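Local coordinates for protein putative DNA helicase (Lactobacillus plantarum, PDB 3DMN) that is of unknown function but probably works as a DNA helicase, this crystallised piece being its C-terminal domain, of apparent UvrD-like kind, at residues A[41-46]-A[74-79]; A[52-57]-A[62-67]; A[103-108]-A[113-118]; A[13-18]-A[146-151]. All blocks are in the same frame, centred on the assembly; numbering follows the deposited sequence.

Contact 1. Residues A[41-46]-A[74-79]; sequences PNFEAG and CEALTK
Phe43 reaches from the first turn of helix 43-59 to helix 71-82 with the far end of its ring. Its CG stands anti to the backbone N (chi1 176°), which sends the ring straight out from its own helix, and CZ stops 3.7 Å from Ala76 O. That carbonyl oxygen lies at the ring edge, near the ring plane, where the slightly positive C-H groups of a phenylalanine suit an oxygen better than its electron-rich faces would. Beside it CE1 comes within 4.4 Å of Ala76 CB. An alanine fits here because its single methyl lets the aromatic edge approach the helix backbone. Leu77 meets the ring obliquely through CA, 4.4 Å from Phe43 CZ, while its branched side chain belongs to the buried side of its helix.

The start of the Phe43 helix is fixed by Asn42 at the N-cap. Asn42 OD1 accepts from Ala45 N at 2.9 Å, an amide N-H that has no carbonyl of a preceding turn to bind. In the facing helix Cys74 O is gripped twice, by Thr78 N and by Thr78 OG1 from opposite faces of its plane. Cys74 and Thr78 also rest on Val104 of strand 102-106. This light contact, with no hydrogen bond across it, joins two neighbouring helices on one side of a parallel alpha/beta sheet, as in P-loop NTPase-like domains.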
loop_
_atom_site.group_PDB
_atom_site.type_symbol
_atom_site.label_atom_id
_atom_site.label_comp_id
_atom_site.label_asym_id
_atom_site.label_seq_id
_atom_site.Cartn_x
_atom_site.Cartn_y
_atom_site.Cartn_z
ATOM N N PRO A 41 8.895 0.388 -13.744
ATOM C CA PRO A 41 10.303 0.101 -14.039
ATOM C C PRO A 41 11.340 0.764 -13.181
ATOM O O PRO A 41 12.497 0.338 -13.205
ATOM C CB PRO A 41 10.468 0.601 -15.495
ATOM C CG PRO A 41 9.411 1.749 -15.582
ATOM C CD PRO A 41 8.253 1.193 -14.800
ATOM N N ASN A 42 10.985 1.848 -12.484
ATOM C CA ASN A 42 11.970 2.578 -11.697
ATOM C C ASN A 42 11.256 3.414 -10.656
ATOM O O ASN A 42 10.003 3.531 -10.695
ATOM C CB ASN A 42 12.903 3.446 -12.565
ATOM C CG ASN A 42 12.122 4.274 -13.565
ATOM O OD1 ASN A 42 11.228 5.032 -13.166
ATOM N ND2 ASN A 42 12.411 4.107 -14.851
ATOM N N PHE A 43 12.063 4.010 -9.768
ATOM C CA PHE A 43 11.519 4.734 -8.611
ATOM C C PHE A 43 10.570 5.871 -9.040
ATOM O O PHE A 43 9.453 5.948 -8.518
ATOM C CB PHE A 43 12.667 5.271 -7.796
ATOM C CG PHE A 43 12.250 6.115 -6.631
ATOM C CD1 PHE A 43 11.968 5.534 -5.418
ATOM C CD2 PHE A 43 12.163 7.509 -6.776
ATOM C CE1 PHE A 43 11.595 6.334 -4.321
ATOM C CE2 PHE A 43 11.802 8.320 -5.703
ATOM C CZ PHE A 43 11.485 7.735 -4.488
ATOM N N GLU A 44 11.001 6.673 -10.013
ATOM C CA GLU A 44 10.202 7.815 -10.490
ATOM C C GLU A 44 8.896 7.342 -11.132
ATOM O O GLU A 44 7.837 7.955 -10.924
ATOM C CB GLU A 44 11.020 8.713 -11.424
ATOM C CG GLU A 44 12.190 9.414 -10.709
ATOM C CD GLU A 44 11.784 10.397 -9.586
ATOM O OE1 GLU A 44 10.686 11.008 -9.625
ATOM O OE2 GLU A 44 12.595 10.572 -8.641
ATOM N N ALA A 45 8.935 6.216 -11.867
ATOM C CA ALA A 45 7.683 5.669 -12.388
ATOM C C ALA A 45 6.752 5.152 -11.277
ATOM O O ALA A 45 5.502 5.225 -11.363
ATOM C CB ALA A 45 7.965 4.584 -13.384
ATOM N N GLY A 46 7.359 4.582 -10.231
ATOM C CA GLY A 46 6.557 4.184 -9.060
ATOM C C GLY A 46 5.867 5.375 -8.439
ATOM O O GLY A 46 4.685 5.311 -8.114
ATOM N N CYS A 74 10.164 5.325 3.494
ATOM C CA CYS A 74 9.163 6.397 3.659
ATOM C C CYS A 74 9.715 7.782 3.464
ATOM O O CYS A 74 9.038 8.614 2.847
ATOM C CB CYS A 74 8.496 6.304 5.044
ATOM S SG CYS A 74 7.399 4.855 5.191
ATOM N N GLU A 75 10.930 8.038 3.969
ATOM C CA GLU A 75 11.563 9.351 3.772
ATOM C C GLU A 75 11.811 9.598 2.281
ATOM O O GLU A 75 11.577 10.701 1.796
ATOM C CB GLU A 75 12.881 9.388 4.554
ATOM C CG GLU A 75 12.592 9.583 5.999
ATOM C CD GLU A 75 13.804 9.425 6.879
ATOM O OE1 GLU A 75 14.785 8.792 6.434
ATOM O OE2 GLU A 75 13.763 9.937 8.026
ATOM N N ALA A 76 12.316 8.580 1.574
ATOM C CA ALA A 76 12.644 8.746 0.136
ATOM C C ALA A 76 11.345 9.034 -0.638
ATOM O O ALA A 76 11.318 9.902 -1.506
ATOM C CB ALA A 76 13.296 7.504 -0.398
ATOM N N LEU A 77 10.267 8.324 -0.298
ATOM C CA LEU A 77 8.988 8.518 -1.013
ATOM C C LEU A 77 8.443 9.894 -0.711
ATOM O O LEU A 77 7.920 10.570 -1.602
ATOM C CB LEU A 77 7.977 7.433 -0.631
ATOM C CG LEU A 77 6.613 7.650 -1.286
ATOM C CD1 LEU A 77 6.739 7.603 -2.821
ATOM C CD2 LEU A 77 5.563 6.660 -0.769
ATOM N N THR A 78 8.522 10.280 0.561
ATOM C CA THR A 78 8.000 11.579 1.006
ATOM C C THR A 78 8.684 12.714 0.249
ATOM O O THR A 78 7.998 13.616 -0.262
ATOM C CB THR A 78 8.130 11.714 2.537
ATOM O OG1 THR A 78 7.283 10.747 3.157
ATOM C CG2 THR A 78 7.732 13.153 2.967
ATOM N N LYS A 79 10.012 12.693 0.199
ATOM C CA LYS A 79 10.759 13.747 -0.511
ATOM C C LYS A 79 10.267 13.798 -1.966
ATOM O O LYS A 79 10.020 14.871 -2.512
ATOM C CB LYS A 79 12.250 13.433 -0.462
ATOM C CG LYS A 79 13.071 14.421 -1.273
ATOM C CD LYS A 79 14.554 14.069 -1.242
ATOM C CE LYS A 79 15.321 14.941 -2.235
ATOM N NZ LYS A 79 16.790 14.648 -2.281
#

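Contact 2. Residues A[52-57]-A[62-67]; sequences DQLAMN and DTTAII. With FMT (formic acid), chain P.
Asn57 and Asp62 close the turn of an alpha/beta unit, in which helix 52-57 leads into strand 64-67 of the parallel sheet and the two run nearly antiparallel, at 155°, with their axes 10.0 Å apart. Asp62 N gives a hydrogen bond to Asn57 O at 2.9 Å, tilted well above the carbonyl plane, and ties the last turns of helix 43-59 to the approach of strand 64-68.

The tight part lies between helix and sheet. In Leu54 a chi1 of -75° turns CG beside the backbone N, and this brings CD2 to Thr64 CG2 at 3.9 Å and CD1 to Ile66 CD1 at 4.3 Å. Branched residues suit the strand here, filling the width between backbone and helix, with Ile119 also touching Leu54 and Thr64. Asn57 crosses Thr64 at about a right angle and sets its CB 3.2 Å from Thr64 OG1. Were Asn57 cut back to an alanine, a gap would probably open over Thr64 and beside Asp62.

Asp62, although partly exposed, still packs on Asn57, its OD2 3.7 Å from Asn57 CB. The solvent side is marked by exposed Thr63, whose CB points away from the helix. A formic acid molecule, probably from the crystallisation liquor, has settled beside this part of the chain, its O1 accepting from Thr64 N at 2.8 Å.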
loop_
_atom_site.group_PDB
_atom_site.type_symbol
_atom_site.label_atom_id
_atom_site.label_comp_id
_atom_site.label_asym_id
_atom_site.label_seq_id
_atom_site.Cartn_x
_atom_site.Cartn_y
_atom_site.Cartn_z
ATOM N N ASP A 52 -0.932 9.206 -9.268
ATOM C CA ASP A 52 -2.096 8.858 -10.049
ATOM C C ASP A 52 -3.160 8.152 -9.188
ATOM O O ASP A 52 -4.372 8.474 -9.286
ATOM C CB ASP A 52 -1.711 7.976 -11.210
ATOM C CG ASP A 52 -0.910 8.702 -12.254
ATOM O OD1 ASP A 52 -0.689 9.922 -12.124
ATOM O OD2 ASP A 52 -0.540 8.030 -13.248
ATOM N N GLN A 53 -2.714 7.215 -8.349
ATOM C CA GLN A 53 -3.638 6.528 -7.447
ATOM C C GLN A 53 -4.268 7.471 -6.418
ATOM O O GLN A 53 -5.449 7.366 -6.100
ATOM C CB GLN A 53 -2.939 5.363 -6.746
ATOM C CG GLN A 53 -3.945 4.458 -5.992
ATOM C CD GLN A 53 -4.831 3.692 -6.941
ATOM O OE1 GLN A 53 -6.065 3.656 -6.778
ATOM N NE2 GLN A 53 -4.232 3.116 -7.951
ATOM N N LEU A 54 -3.477 8.413 -5.914
ATOM C CA LEU A 54 -4.001 9.378 -4.949
ATOM C C LEU A 54 -5.100 10.205 -5.610
ATOM O O LEU A 54 -6.145 10.447 -5.014
ATOM C CB LEU A 54 -2.874 10.264 -4.454
ATOM C CG LEU A 54 -1.903 9.592 -3.458
ATOM C CD1 LEU A 54 -0.736 10.509 -3.220
ATOM C CD2 LEU A 54 -2.602 9.266 -2.124
ATOM N N ALA A 55 -4.883 10.584 -6.869
ATOM C CA ALA A 55 -5.891 11.353 -7.612
ATOM C C ALA A 55 -7.143 10.502 -7.821
ATOM O O ALA A 55 -8.252 11.007 -7.656
ATOM C CB ALA A 55 -5.331 11.842 -8.933
HETATM N N MSE A 56 -6.970 9.230 -8.196
HETATM C CA MSE A 56 -8.110 8.328 -8.376
HETATM C C MSE A 56 -8.879 8.172 -7.073
HETATM O O MSE A 56 -10.096 8.340 -7.050
HETATM C CB MSE A 56 -7.669 6.959 -8.859
HETATM C CG MSE A 56 -8.797 5.946 -8.943
HETATM SE SE MSE A 56 -10.101 6.411 -10.320
HETATM C CE MSE A 56 -8.848 6.609 -11.810
ATOM N N ASN A 57 -8.176 7.852 -5.988
ATOM C CA ASN A 57 -8.809 7.672 -4.683
ATOM C C ASN A 57 -9.538 8.937 -4.234
ATOM O O ASN A 57 -10.689 8.863 -3.793
ATOM C CB ASN A 57 -7.773 7.231 -3.633
ATOM C CG ASN A 57 -7.265 5.835 -3.874
ATOM O OD1 ASN A 57 -7.663 5.162 -4.852
ATOM N ND2 ASN A 57 -6.359 5.390 -3.000
ATOM N N ASP A 62 -12.145 8.789 -1.232
ATOM C CA ASP A 62 -11.438 7.933 -0.279
ATOM C C ASP A 62 -10.494 8.777 0.545
ATOM O O ASP A 62 -10.074 9.863 0.108
ATOM C CB ASP A 62 -10.579 6.889 -1.003
ATOM C CG ASP A 62 -11.400 5.908 -1.800
ATOM O OD1 ASP A 62 -12.614 5.739 -1.495
ATOM O OD2 ASP A 62 -10.803 5.327 -2.738
ATOM N N THR A 63 -10.158 8.265 1.727
ATOM C CA THR A 63 -9.044 8.786 2.501
ATOM C C THR A 63 -7.951 7.723 2.449
ATOM O O THR A 63 -8.166 6.596 2.908
ATOM C CB THR A 63 -9.434 8.987 3.946
ATOM O OG1 THR A 63 -10.524 9.927 4.017
ATOM C CG2 THR A 63 -8.238 9.527 4.737
ATOM N N THR A 64 -6.813 8.104 1.878
ATOM C CA THR A 64 -5.705 7.194 1.629
ATOM C C THR A 64 -4.509 7.336 2.589
ATOM O O THR A 64 -4.071 8.477 2.864
ATOM C CB THR A 64 -5.214 7.366 0.169
ATOM O OG1 THR A 64 -6.347 7.299 -0.741
ATOM C CG2 THR A 64 -4.163 6.328 -0.150
ATOM N N ALA A 65 -3.978 6.204 3.073
ATOM C CA ALA A 65 -2.637 6.155 3.701
ATOM C C ALA A 65 -1.676 5.396 2.823
ATOM O O ALA A 65 -2.053 4.382 2.241
ATOM C CB ALA A 65 -2.686 5.511 5.042
ATOM N N ILE A 66 -0.449 5.888 2.700
ATOM C CA ILE A 66 0.589 5.146 2.007
ATOM C C ILE A 66 1.467 4.495 3.066
ATOM O O ILE A 66 1.951 5.188 3.985
ATOM C CB ILE A 66 1.484 6.077 1.218
ATOM C CG1 ILE A 66 0.624 6.895 0.247
ATOM C CG2 ILE A 66 2.579 5.243 0.536
ATOM C CD1 ILE A 66 1.442 8.015 -0.481
ATOM N N ILE A 67 1.578 3.168 3.004
ATOM C CA ILE A 67 2.416 2.437 3.995
ATOM C C ILE A 67 3.703 1.957 3.347
ATOM O O ILE A 67 3.656 1.191 2.358
ATOM C CB ILE A 67 1.663 1.231 4.615
ATOM C CG1 ILE A 67 0.319 1.723 5.158
ATOM C CG2 ILE A 67 2.532 0.586 5.701
ATOM C CD1 ILE A 67 -0.595 0.643 5.816
HETATM C C FMT P . -6.052 11.220 1.055
HETATM O O1 FMT P . -6.652 10.906 2.081
HETATM O O2 FMT P . -4.826 11.319 0.968
#

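Contact 3. Residues A[103-108]-A[113-118]; sequences IVVPSF and LEFDAV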
loop_
_atom_site.group_PDB
_atom_site.type_symbol
_atom_site.label_atom_id
_atom_site.label_comp_id
_atom_site.label_asym_id
_atom_site.label_seq_id
_atom_site.Cartn_x
_atom_site.Cartn_y
_atom_site.Cartn_z
ATOM N N ILE A 103 -0.939 10.938 4.036
ATOM C CA ILE A 103 -0.129 10.382 5.135
ATOM C C ILE A 103 0.761 9.276 4.582
ATOM O O ILE A 103 0.295 8.429 3.814
ATOM C CB ILE A 103 -0.918 9.812 6.385
ATOM C CG1 ILE A 103 -1.875 8.725 5.985
ATOM C CG2 ILE A 103 -1.590 10.934 7.197
ATOM C CD1 ILE A 103 -2.661 8.174 7.148
ATOM N N VAL A 104 2.034 9.322 4.974
ATOM C CA VAL A 104 2.999 8.272 4.677
ATOM C C VAL A 104 3.376 7.673 6.036
ATOM O O VAL A 104 3.836 8.417 6.942
ATOM C CB VAL A 104 4.265 8.846 3.937
ATOM C CG1 VAL A 104 5.256 7.708 3.779
ATOM C CG2 VAL A 104 3.869 9.360 2.556
ATOM N N VAL A 105 3.200 6.361 6.158
ATOM C CA VAL A 105 3.159 5.663 7.439
ATOM C C VAL A 105 4.202 4.536 7.341
ATOM O O VAL A 105 4.041 3.631 6.539
ATOM C CB VAL A 105 1.694 4.958 7.662
ATOM C CG1 VAL A 105 1.587 4.215 9.000
ATOM C CG2 VAL A 105 0.531 5.954 7.535
ATOM N N PRO A 106 5.265 4.576 8.173
ATOM C CA PRO A 106 6.095 3.329 8.202
ATOM C C PRO A 106 5.313 2.158 8.789
ATOM O O PRO A 106 4.499 2.360 9.691
ATOM C CB PRO A 106 7.215 3.679 9.172
ATOM C CG PRO A 106 7.214 5.180 9.222
ATOM C CD PRO A 106 5.802 5.618 9.060
ATOM N N SER A 107 5.581 0.950 8.315
ATOM C CA SER A 107 4.767 -0.211 8.682
ATOM C C SER A 107 4.606 -0.326 10.180
ATOM O O SER A 107 3.511 -0.605 10.693
ATOM C CB SER A 107 5.353 -1.516 8.133
ATOM O OG SER A 107 6.681 -1.747 8.625
ATOM N N PHE A 108 5.704 -0.111 10.898
ATOM C CA PHE A 108 5.691 -0.237 12.369
ATOM C C PHE A 108 4.853 0.800 13.106
ATOM O O PHE A 108 4.662 0.677 14.349
ATOM C CB PHE A 108 7.141 -0.261 12.923
ATOM C CG PHE A 108 7.964 0.920 12.532
ATOM C CD1 PHE A 108 8.883 0.826 11.470
ATOM C CD2 PHE A 108 7.830 2.137 13.199
ATOM C CE1 PHE A 108 9.682 1.903 11.095
ATOM C CE2 PHE A 108 8.606 3.242 12.841
ATOM C CZ PHE A 108 9.566 3.123 11.772
ATOM N N LEU A 113 -4.155 0.432 13.417
ATOM C CA LEU A 113 -4.784 1.419 12.522
ATOM C C LEU A 113 -5.488 0.732 11.370
ATOM O O LEU A 113 -5.062 -0.310 10.917
ATOM C CB LEU A 113 -3.758 2.414 11.972
ATOM C CG LEU A 113 -2.998 3.269 13.015
ATOM C CD1 LEU A 113 -2.113 4.295 12.309
ATOM C CD2 LEU A 113 -3.938 3.918 14.010
ATOM N N GLU A 114 -6.583 1.328 10.916
ATOM C CA GLU A 114 -7.238 0.871 9.682
ATOM C C GLU A 114 -7.466 2.133 8.851
ATOM O O GLU A 114 -7.688 3.215 9.415
ATOM C CB GLU A 114 -8.574 0.148 9.978
ATOM C CG GLU A 114 -9.544 0.905 10.892
ATOM C CD GLU A 114 -10.267 2.108 10.224
ATOM O OE1 GLU A 114 -10.610 3.063 10.954
ATOM O OE2 GLU A 114 -10.471 2.110 8.989
ATOM N N PHE A 115 -7.382 1.988 7.522
ATOM C CA PHE A 115 -7.557 3.098 6.626
ATOM C C PHE A 115 -8.571 2.722 5.549
ATOM O O PHE A 115 -8.659 1.561 5.159
ATOM C CB PHE A 115 -6.210 3.415 5.954
ATOM C CG PHE A 115 -5.110 3.702 6.946
ATOM C CD1 PHE A 115 -5.054 4.930 7.589
ATOM C CD2 PHE A 115 -4.124 2.744 7.207
ATOM C CE1 PHE A 115 -4.024 5.195 8.504
ATOM C CE2 PHE A 115 -3.090 3.009 8.117
ATOM C CZ PHE A 115 -3.047 4.230 8.748
ATOM N N ASP A 116 -9.335 3.710 5.073
ATOM C CA ASP A 116 -10.243 3.521 3.961
ATOM C C ASP A 116 -9.507 2.938 2.750
ATOM O O ASP A 116 -9.892 1.901 2.211
ATOM C CB ASP A 116 -10.781 4.906 3.622
ATOM C CG ASP A 116 -11.878 4.885 2.609
ATOM O OD1 ASP A 116 -12.553 3.840 2.464
ATOM O OD2 ASP A 116 -12.078 5.959 1.985
ATOM N N ALA A 117 -8.432 3.605 2.349
ATOM C CA ALA A 117 -7.622 3.169 1.204
ATOM C C ALA A 117 -6.164 3.135 1.643
ATOM O O ALA A 117 -5.695 3.994 2.416
ATOM C CB ALA A 117 -7.789 4.144 0.066
ATOM N N VAL A 118 -5.451 2.135 1.143
ATOM C CA VAL A 118 -4.024 2.024 1.420
ATOM C C VAL A 118 -3.315 1.904 0.086
ATOM O O VAL A 118 -3.760 1.172 -0.794
ATOM C CB VAL A 118 -3.708 0.747 2.276
ATOM C CG1 VAL A 118 -2.188 0.479 2.320
ATOM C CG2 VAL A 118 -4.263 0.944 3.719
#
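Ile103 holds CG1 between its backbone N and carbonyl carbon (chi1 58°) and then extends fully, a setting that carries CD1 up from the strand to the Phe115 ring. Phe115 for its part has CG anti to its carbonyl carbon (chi1 -57°), which brings the ring against Ile103 and Val105 of strand 102-106. CD1 of Ile103 arrives 3.5 Å from Phe115 CE1. Two residues on, Val105 points the same way, as every second residue of a strand does, and its CG2 lies 4.2 Å from CZ of the ring. The long isoleucine and the shorter valine thus meet adjacent ring atoms, CE1 and CZ, both obliquely.

Strand 102-106 belongs to the parallel sheet of this UvrD-like domain, and the ring packs against it just before the chain turns a corner at Asp116 and Ala117 and enters strand 118-121. Between them in the sheet runs strand 64-68, whose Ala65 touches both Ile103 and Phe115; its small methyl leaves the ring room to span from one strand to the next. The corner itself is held by two hydrogen bonds, Asp116 OD1 with His146 ND1 and Asp116 OD2 with the backbone N of Thr63.

Contact 4. Residues A[13-18]-A[146-151]; sequences DFTKEI and HELTLV
Phe14 brings CD2, CE2 and CZ of its ring to two leucines of strand 147-151. Leu148 crosses it at about a right angle and sets CD2 3.7 Å from Phe14 CD2. Leu150 and Phe14 point toward one another, with Leu150 CD1 4.1 Å from Phe14 CE2 and Leu150 CD2 at the same distance from Phe14 CZ. Both methyl groups nearest the ring approach it obliquely. Thr15 adds its methyl, CG2 lying 4.3 Å from Leu148 CD2. Wholly apolar, the contact suits a flat aromatic group against flexible branched leucines, and swapping Phe14 for an alanine would probably open a gap between helix and strand and leave Leu148 and Leu150 without their aromatic partner.

What aims the ring is a chi1 of 173°, which turns CG beside the carbonyl carbon and sends the ring toward the sheet. Thr15 can offer its methyl because its OG1 is turned back to its own helix, bonded to Ile11 O and Thr12 O. On the outer side Lys16 NZ forms a salt bridge with Asp13 and approaches OD1 from above the carboxylate plane.

Cys141 of helix 134-141 touches Thr15, Ile18 and Leu148, while Val120 of the adjoining strand 118-121 flanks both leucines. Helix 9-16 thus packs next to helix 134-141 on one face of the parallel sheet, with helix 43-59 touching Glu147, Thr149 and Val151 on the other.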
loop_
_atom_site.group_PDB
_atom_site.type_symbol
_atom_site.label_atom_id
_atom_site.label_comp_id
_atom_site.label_asym_id
_atom_site.label_seq_id
_atom_site.Cartn_x
_atom_site.Cartn_y
_atom_site.Cartn_z
ATOM N N ASP A 13 -9.821 -11.671 0.795
ATOM C CA ASP A 13 -9.410 -12.810 0.008
ATOM C C ASP A 13 -7.998 -12.685 -0.580
ATOM O O ASP A 13 -7.249 -13.653 -0.590
ATOM C CB ASP A 13 -10.404 -13.061 -1.120
ATOM C CG ASP A 13 -11.650 -13.740 -0.642
ATOM O OD1 ASP A 13 -11.768 -14.123 0.559
ATOM O OD2 ASP A 13 -12.583 -13.900 -1.481
ATOM N N PHE A 14 -7.684 -11.515 -1.115
ATOM C CA PHE A 14 -6.327 -11.251 -1.580
ATOM C C PHE A 14 -5.307 -11.393 -0.422
ATOM O O PHE A 14 -4.300 -12.143 -0.525
ATOM C CB PHE A 14 -6.278 -9.849 -2.177
ATOM C CG PHE A 14 -4.877 -9.413 -2.540
ATOM C CD1 PHE A 14 -4.365 -9.701 -3.802
ATOM C CD2 PHE A 14 -4.129 -8.648 -1.661
ATOM C CE1 PHE A 14 -3.049 -9.295 -4.175
ATOM C CE2 PHE A 14 -2.835 -8.234 -1.996
ATOM C CZ PHE A 14 -2.295 -8.524 -3.254
ATOM N N THR A 15 -5.586 -10.727 0.707
ATOM C CA THR A 15 -4.608 -10.754 1.776
ATOM C C THR A 15 -4.420 -12.125 2.420
ATOM O O THR A 15 -3.303 -12.477 2.803
ATOM C CB THR A 15 -4.903 -9.694 2.849
ATOM O OG1 THR A 15 -6.168 -9.974 3.479
ATOM C CG2 THR A 15 -4.918 -8.303 2.237
ATOM N N LYS A 16 -5.498 -12.908 2.537
ATOM C CA LYS A 16 -5.380 -14.206 3.208
ATOM C C LYS A 16 -4.333 -15.083 2.493
ATOM O O LYS A 16 -3.664 -15.887 3.118
ATOM C CB LYS A 16 -6.739 -14.916 3.299
ATOM C CG LYS A 16 -7.220 -15.497 1.988
ATOM C CD LYS A 16 -8.657 -15.921 2.039
ATOM C CE LYS A 16 -9.070 -16.395 0.652
ATOM N NZ LYS A 16 -10.532 -16.881 0.842
ATOM N N GLU A 17 -4.191 -14.911 1.179
ATOM C CA GLU A 17 -3.348 -15.811 0.388
ATOM C C GLU A 17 -1.884 -15.403 0.478
ATOM O O GLU A 17 -1.008 -16.102 -0.058
ATOM C CB GLU A 17 -3.822 -15.824 -1.060
ATOM C CG GLU A 17 -5.256 -16.378 -1.174
ATOM C CD GLU A 17 -5.551 -17.075 -2.495
ATOM O OE1 GLU A 17 -4.802 -16.936 -3.463
ATOM O OE2 GLU A 17 -6.637 -17.704 -2.583
ATOM N N ILE A 18 -1.620 -14.270 1.145
ATOM C CA ILE A 18 -0.202 -13.859 1.378
ATOM C C ILE A 18 0.459 -14.784 2.414
ATOM O O ILE A 18 1.687 -15.019 2.383
ATOM C CB ILE A 18 -0.104 -12.404 1.822
ATOM C CG1 ILE A 18 -0.659 -11.502 0.726
ATOM C CG2 ILE A 18 1.388 -11.997 2.105
ATOM C CD1 ILE A 18 -0.819 -10.024 1.073
ATOM N N HIS A 146 -11.223 -0.614 2.362
ATOM C CA HIS A 146 -12.107 -0.487 1.189
ATOM C C HIS A 146 -11.358 -0.516 -0.158
ATOM O O HIS A 146 -11.841 -1.103 -1.117
ATOM C CB HIS A 146 -13.013 0.759 1.327
ATOM C CG HIS A 146 -13.812 0.764 2.613
ATOM N ND1 HIS A 146 -13.795 1.815 3.518
ATOM C CD2 HIS A 146 -14.599 -0.188 3.171
ATOM C CE1 HIS A 146 -14.548 1.512 4.561
ATOM N NE2 HIS A 146 -15.058 0.308 4.371
ATOM N N GLU A 147 -10.168 0.083 -0.211
ATOM C CA GLU A 147 -9.362 0.122 -1.447
ATOM C C GLU A 147 -7.913 -0.217 -1.108
ATOM O O GLU A 147 -7.373 0.286 -0.151
ATOM C CB GLU A 147 -9.420 1.521 -2.056
ATOM C CG GLU A 147 -9.004 1.568 -3.527
ATOM C CD GLU A 147 -10.125 1.074 -4.472
ATOM O OE1 GLU A 147 -11.304 1.037 -4.038
ATOM O OE2 GLU A 147 -9.831 0.763 -5.651
ATOM N N LEU A 148 -7.330 -1.088 -1.914
ATOM C CA LEU A 148 -5.941 -1.509 -1.697
ATOM C C LEU A 148 -5.196 -1.484 -3.020
ATOM O O LEU A 148 -5.626 -2.104 -4.002
ATOM C CB LEU A 148 -5.916 -2.912 -1.091
ATOM C CG LEU A 148 -4.543 -3.578 -0.980
ATOM C CD1 LEU A 148 -3.628 -2.790 -0.015
ATOM C CD2 LEU A 148 -4.670 -5.101 -0.573
ATOM N N THR A 149 -4.062 -0.788 -3.014
ATOM C CA THR A 149 -3.221 -0.633 -4.214
ATOM C C THR A 149 -1.833 -1.027 -3.778
ATOM O O THR A 149 -1.393 -0.664 -2.717
ATOM C CB THR A 149 -3.157 0.849 -4.688
ATOM O OG1 THR A 149 -4.464 1.292 -5.039
ATOM C CG2 THR A 149 -2.242 0.967 -5.932
ATOM N N LEU A 150 -1.147 -1.796 -4.622
ATOM C CA LEU A 150 0.281 -2.129 -4.389
ATOM C C LEU A 150 1.066 -1.614 -5.558
ATOM O O LEU A 150 0.760 -1.928 -6.710
ATOM C CB LEU A 150 0.533 -3.645 -4.230
ATOM C CG LEU A 150 0.026 -4.299 -2.951
ATOM C CD1 LEU A 150 -1.463 -4.484 -2.992
ATOM C CD2 LEU A 150 0.682 -5.698 -2.850
ATOM N N VAL A 151 2.114 -0.859 -5.247
ATOM C CA VAL A 151 3.053 -0.371 -6.285
ATOM C C VAL A 151 4.387 -1.018 -6.065
ATOM O O VAL A 151 4.900 -0.975 -4.962
ATOM C CB VAL A 151 3.197 1.192 -6.262
ATOM C CG1 VAL A 151 4.224 1.668 -7.305
ATOM C CG2 VAL A 151 1.847 1.874 -6.508
#

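All four contacts gather round one parallel sheet. Contact 4 joins helix 9-16, near the N terminus, to strand 147-153 and encloses the rest in sequence; contact 2 lies within the span of contact 1, and contact 3 follows both. Contacts 1 and 2 share helix 43-59, with centres about 15 Å apart. Strands 64-68 and 102-106 are neighbours, so contacts 2 and 3, about 11 Å apart, are joined by backbone bonds such as Ile66 O to Val105 N. Strand 118-121 links contact 3 to contact 4, about 13 Å away. Contacts 1 and 4 lie farthest apart, about 21 Å, on opposite sides of the chain's centre. Helices are thereby fastened to both faces of the sheet of one alpha/beta domain.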